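Local coordinates for protein putative dehydratase (Mesorhizobium loti, PDB 2POZ) that is of unknown function but belongs to the mandelate racemase-like branch of the enolase superfamily and may act as a lyase, possibly a dehydratase, at residues E24-T27 against I31-A34; K53-R58 against S94-A99. All blocks are in the same frame, centred on the assembly; numbering follows the deposited sequence.

Contact 1: residues E24-T27 against I31-A34; sequences EIST and ITGA
Ile25 and Gly33 form the tight centre of a beta hairpin, in which strand 21-27 turns back through a short loop into strand 33-37, an edge strand, within this chain, of an antiparallel sheet in the N-terminal domain. They are a hydrogen-bonded antiparallel pair. Ile25 N gives to Gly33 O at 2.7 Å and Gly33 N to Ile25 O at 2.8 Å, both donors lying in the carbonyl plane. CA-H...O contacts add to each acceptor: Glu24 CA comes up to Gly33 O, and Thr32 CA lies 3.1 Å from Ile25 O. The side chain of Ile25 is on the face covered by Ala99 and Ile103 of helix 87-108. On the other face are Glu24 and Ala34, both touching Leu370. The same helix reaches the edge strand through polar atoms, with Asp102 taking Ala34 N and Lys106 meeting Thr32 O.

The loose spot is on the partly exposed side, where Ser26 OG and the Thr32 CG2 methyl stand 3.9 Å apart. Beyond it Thr27 grips Ile31. With chi1 at 60°, its OG1 sits between the backbone N and the carbonyl carbon, pointing across at Ile31, and gives a hydrogen bond of 2.7 Å from Thr27 OG1 to Ile31 O. A valine here would probably leave Ile31 O without its hydroxyl donor and the turn end less firmly closed. The hydroxyl meets the C=O of Ile31 at 122°, with the donor tilted 17° from the carbonyl plane.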
loop_
_atom_site.group_PDB
_atom_site.type_symbol
_atom_site.label_atom_id
_atom_site.label_comp_id
_atom_site.label_asym_id
_atom_site.label_seq_id
_atom_site.Cartn_x
_atom_site.Cartn_y
_atom_site.Cartn_z
ATOM N N GLU A 24 22.190 -39.508 -15.772
ATOM C CA GLU A 24 23.508 -39.950 -15.366
ATOM C C GLU A 24 24.492 -39.247 -16.281
ATOM O O GLU A 24 24.430 -39.407 -17.498
ATOM C CB GLU A 24 23.675 -41.460 -15.537
ATOM C CG GLU A 24 25.079 -41.925 -15.188
ATOM C CD GLU A 24 25.335 -43.374 -15.559
ATOM O OE1 GLU A 24 25.317 -43.704 -16.770
ATOM O OE2 GLU A 24 25.557 -44.178 -14.632
ATOM N N ILE A 25 25.395 -38.472 -15.694
ATOM C CA ILE A 25 26.388 -37.742 -16.475
ATOM C C ILE A 25 27.737 -38.436 -16.358
ATOM O O ILE A 25 28.243 -38.633 -15.256
ATOM C CB ILE A 25 26.532 -36.284 -15.969
ATOM C CG1 ILE A 25 25.199 -35.542 -16.113
ATOM C CG2 ILE A 25 27.642 -35.564 -16.744
ATOM C CD1 ILE A 25 25.208 -34.140 -15.494
ATOM N N SER A 26 28.318 -38.804 -17.499
ATOM C CA SER A 26 29.622 -39.464 -17.512
ATOM C C SER A 26 30.700 -38.484 -17.957
ATOM O O SER A 26 30.424 -37.578 -18.742
ATOM C CB SER A 26 29.604 -40.663 -18.467
ATOM O OG SER A 26 28.680 -41.643 -18.030
ATOM N N THR A 27 31.919 -38.673 -17.452
ATOM C CA THR A 27 33.055 -37.816 -17.796
ATOM C C THR A 27 34.210 -38.656 -18.364
ATOM O O THR A 27 34.220 -39.890 -18.249
ATOM C CB THR A 27 33.583 -37.048 -16.565
ATOM O OG1 THR A 27 34.015 -37.982 -15.569
ATOM C CG2 THR A 27 32.498 -36.149 -15.983
ATOM N N ILE A 31 34.484 -40.529 -13.791
ATOM C CA ILE A 31 33.644 -40.090 -12.677
ATOM C C ILE A 31 32.239 -39.747 -13.178
ATOM O O ILE A 31 32.060 -38.857 -14.001
ATOM C CB ILE A 31 34.249 -38.869 -11.974
ATOM C CG1 ILE A 31 35.677 -39.206 -11.528
ATOM C CG2 ILE A 31 33.383 -38.471 -10.776
ATOM C CD1 ILE A 31 36.367 -38.111 -10.759
ATOM N N THR A 32 31.241 -40.460 -12.674
ATOM C CA THR A 32 29.868 -40.224 -13.101
ATOM C C THR A 32 29.046 -39.499 -12.042
ATOM O O THR A 32 29.318 -39.600 -10.848
ATOM C CB THR A 32 29.156 -41.546 -13.409
ATOM O OG1 THR A 32 29.017 -42.292 -12.195
ATOM C CG2 THR A 32 29.961 -42.363 -14.409
ATOM N N GLY A 33 28.039 -38.767 -12.493
ATOM C CA GLY A 33 27.168 -38.056 -11.574
ATOM C C GLY A 33 25.732 -38.454 -11.855
ATOM O O GLY A 33 25.358 -38.649 -13.015
ATOM N N ALA A 34 24.926 -38.570 -10.805
ATOM C CA ALA A 34 23.524 -38.953 -10.953
ATOM C C ALA A 34 22.583 -37.869 -10.422
ATOM O O ALA A 34 22.888 -37.196 -9.435
ATOM C CB ALA A 34 23.270 -40.262 -10.224
#

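Contact 2: residues K53-R58 against S94-A99; sequences KDLSER and SAIEQA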
loop_
_atom_site.group_PDB
_atom_site.type_symbol
_atom_site.label_atom_id
_atom_site.label_comp_id
_atom_site.label_asym_id
_atom_site.label_seq_id
_atom_site.Cartn_x
_atom_site.Cartn_y
_atom_site.Cartn_z
ATOM N N LYS A 53 16.918 -34.342 -22.172
ATOM C CA LYS A 53 17.546 -34.660 -23.455
ATOM C C LYS A 53 17.912 -33.384 -24.223
ATOM O O LYS A 53 19.051 -33.232 -24.672
ATOM C CB LYS A 53 16.600 -35.516 -24.310
ATOM C CG LYS A 53 17.163 -35.925 -25.665
ATOM C CD LYS A 53 16.152 -36.771 -26.431
ATOM C CE LYS A 53 16.734 -37.313 -27.733
ATOM N NZ LYS A 53 17.073 -36.228 -28.691
ATOM N N ASP A 54 16.950 -32.475 -24.366
ATOM C CA ASP A 54 17.188 -31.224 -25.092
ATOM C C ASP A 54 18.260 -30.379 -24.415
ATOM O O ASP A 54 19.134 -29.825 -25.080
ATOM C CB ASP A 54 15.898 -30.403 -25.213
ATOM C CG ASP A 54 14.841 -31.084 -26.084
ATOM O OD1 ASP A 54 15.206 -31.943 -26.913
ATOM O OD2 ASP A 54 13.643 -30.744 -25.948
ATOM N N LEU A 55 18.183 -30.275 -23.093
ATOM C CA LEU A 55 19.164 -29.504 -22.330
ATOM C C LEU A 55 20.558 -30.109 -22.477
ATOM O O LEU A 55 21.542 -29.398 -22.713
ATOM C CB LEU A 55 18.783 -29.470 -20.840
ATOM C CG LEU A 55 17.640 -28.542 -20.402
ATOM C CD1 LEU A 55 17.285 -28.823 -18.942
ATOM C CD2 LEU A 55 18.056 -27.069 -20.593
ATOM N N SER A 56 20.641 -31.427 -22.346
ATOM C CA SER A 56 21.932 -32.102 -22.447
ATOM C C SER A 56 22.593 -31.933 -23.806
ATOM O O SER A 56 23.782 -31.627 -23.882
ATOM C CB SER A 56 21.778 -33.595 -22.143
ATOM O OG SER A 56 21.349 -33.796 -20.810
ATOM N N GLU A 57 21.825 -32.127 -24.874
ATOM C CA GLU A 57 22.362 -32.022 -26.226
ATOM C C GLU A 57 22.786 -30.604 -26.566
ATOM O O GLU A 57 23.739 -30.391 -27.316
ATOM C CB GLU A 57 21.328 -32.519 -27.246
ATOM C CG GLU A 57 20.809 -33.925 -26.938
ATOM C CD GLU A 57 19.964 -34.517 -28.052
ATOM O OE1 GLU A 57 19.120 -33.798 -28.621
ATOM O OE2 GLU A 57 20.137 -35.717 -28.352
ATOM N N ARG A 58 22.091 -29.627 -26.000
ATOM C CA ARG A 58 22.416 -28.238 -26.286
ATOM C C ARG A 58 23.512 -27.635 -25.405
ATOM O O ARG A 58 24.309 -26.818 -25.872
ATOM C CB ARG A 58 21.148 -27.383 -26.176
ATOM C CG ARG A 58 21.386 -25.880 -26.268
ATOM C CD ARG A 58 21.704 -25.430 -27.693
ATOM N NE ARG A 58 21.968 -23.993 -27.751
ATOM C CZ ARG A 58 23.098 -23.411 -27.348
ATOM N NH1 ARG A 58 24.095 -24.141 -26.855
ATOM N NH2 ARG A 58 23.231 -22.090 -27.426
ATOM N N SER A 94 17.258 -29.079 -12.635
ATOM C CA SER A 94 17.548 -29.594 -11.298
ATOM C C SER A 94 18.260 -30.940 -11.341
ATOM O O SER A 94 19.227 -31.166 -10.612
ATOM C CB SER A 94 16.254 -29.767 -10.479
ATOM O OG SER A 94 15.561 -28.549 -10.297
ATOM N N ALA A 95 17.762 -31.841 -12.182
ATOM C CA ALA A 95 18.344 -33.169 -12.292
ATOM C C ALA A 95 19.811 -33.068 -12.699
ATOM O O ALA A 95 20.675 -33.712 -12.117
ATOM C CB ALA A 95 17.551 -34.008 -13.309
ATOM N N ILE A 96 20.077 -32.242 -13.699
ATOM C CA ILE A 96 21.428 -32.039 -14.197
ATOM C C ILE A 96 22.320 -31.429 -13.121
ATOM O O ILE A 96 23.436 -31.891 -12.906
ATOM C CB ILE A 96 21.406 -31.125 -15.451
ATOM C CG1 ILE A 96 20.854 -31.920 -16.636
ATOM C CG2 ILE A 96 22.814 -30.588 -15.750
ATOM C CD1 ILE A 96 20.500 -31.089 -17.835
ATOM N N GLU A 97 21.809 -30.405 -12.438
ATOM C CA GLU A 97 22.559 -29.715 -11.390
ATOM C C GLU A 97 22.958 -30.676 -10.262
ATOM O O GLU A 97 24.069 -30.598 -9.741
ATOM C CB GLU A 97 21.728 -28.537 -10.842
ATOM C CG GLU A 97 22.500 -27.592 -9.921
ATOM C CD GLU A 97 22.286 -27.900 -8.444
ATOM O OE1 GLU A 97 21.976 -29.060 -8.109
ATOM O OE2 GLU A 97 22.446 -26.983 -7.615
ATOM N N GLN A 98 22.047 -31.572 -9.880
ATOM C CA GLN A 98 22.337 -32.556 -8.839
ATOM C C GLN A 98 23.518 -33.429 -9.273
ATOM O O GLN A 98 24.430 -33.692 -8.494
ATOM C CB GLN A 98 21.138 -33.478 -8.609
ATOM C CG GLN A 98 19.956 -32.863 -7.880
ATOM C CD GLN A 98 18.699 -33.682 -8.086
ATOM O OE1 GLN A 98 18.741 -34.910 -8.053
ATOM N NE2 GLN A 98 17.572 -33.005 -8.296
ATOM N N ALA A 99 23.478 -33.901 -10.514
ATOM C CA ALA A 99 24.548 -34.754 -11.031
ATOM C C ALA A 99 25.889 -34.018 -11.038
ATOM O O ALA A 99 26.942 -34.634 -10.857
ATOM C CB ALA A 99 24.205 -35.233 -12.443
#
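Leu55 and Ile96 meet without any flat group between them, so no ring or amide face is covered here; the flat carboxylates and amide of the two segments serve other partners. The Glu57 carboxylate has Lys53 NZ, one helical turn back, beside both its oxygens: a salt bridge of 3.1 Å from NZ to OE2, with weak hydrogen bonds to each oxygen. Asp54 OD1 is held by Thr46 of the second subunit, the two Glu97 oxygens grip Leu287 N and Met288 N, and Gln98 OE1 accepts from Glu36 N.

Between the two segments one methyl group does the touching. The chain of Ile96 runs out extended (chi2 168°), carrying CD1 across to helix 45-59, where it stops 3.8 Å from Leu55 CB. Leu55 CD1 is next, at 4.1 Å from Ile96 CD1, so the methyl rests on both the base and one branch of the leucine, and the two side chains meet at a slant. Ser56 OG lies beside the same methyl, 4.1 Å from Ile96 CD1, but its hydrogen bond to Ile52 O, within its own helix, satisfies the buried hydroxyl. The backbones stay well apart, with Ser56 CA and Ile96 CA 8.3 Å from each other.

This is helix-on-helix packing in the enolase-type N-terminal alpha+beta domain, whose helices lie against its antiparallel sheet. Met75 of helix 68-78 closes over both Leu55 and Ile96, Val43 of the second subunit also touches Leu55, and Ser56 touches Val8 of strand 5-12 and Cys383 of strand 379-383.

How the contacts relate
From the N terminus, the chain runs through strand 5-12 and then strand 21-27, which contact 1 pairs with strand 33-37 across a short loop. Helix 45-59 follows, and contact 2 closes a longer excursion of 35 residues, containing helix 68-78, when helix 87-108 returns beside it. The two loops are in series; they neither nest nor cross. The centres of contact 1 and contact 2 are about 11 Å apart. Helix 87-108 is the shared element: Ala99 CB lies 3.4 Å from Ile25 CD1 and also packs on the backbone of Gly33 and Ala34. Together the contacts tie the hairpin edge of the antiparallel sheet to the helices of the N-terminal domain.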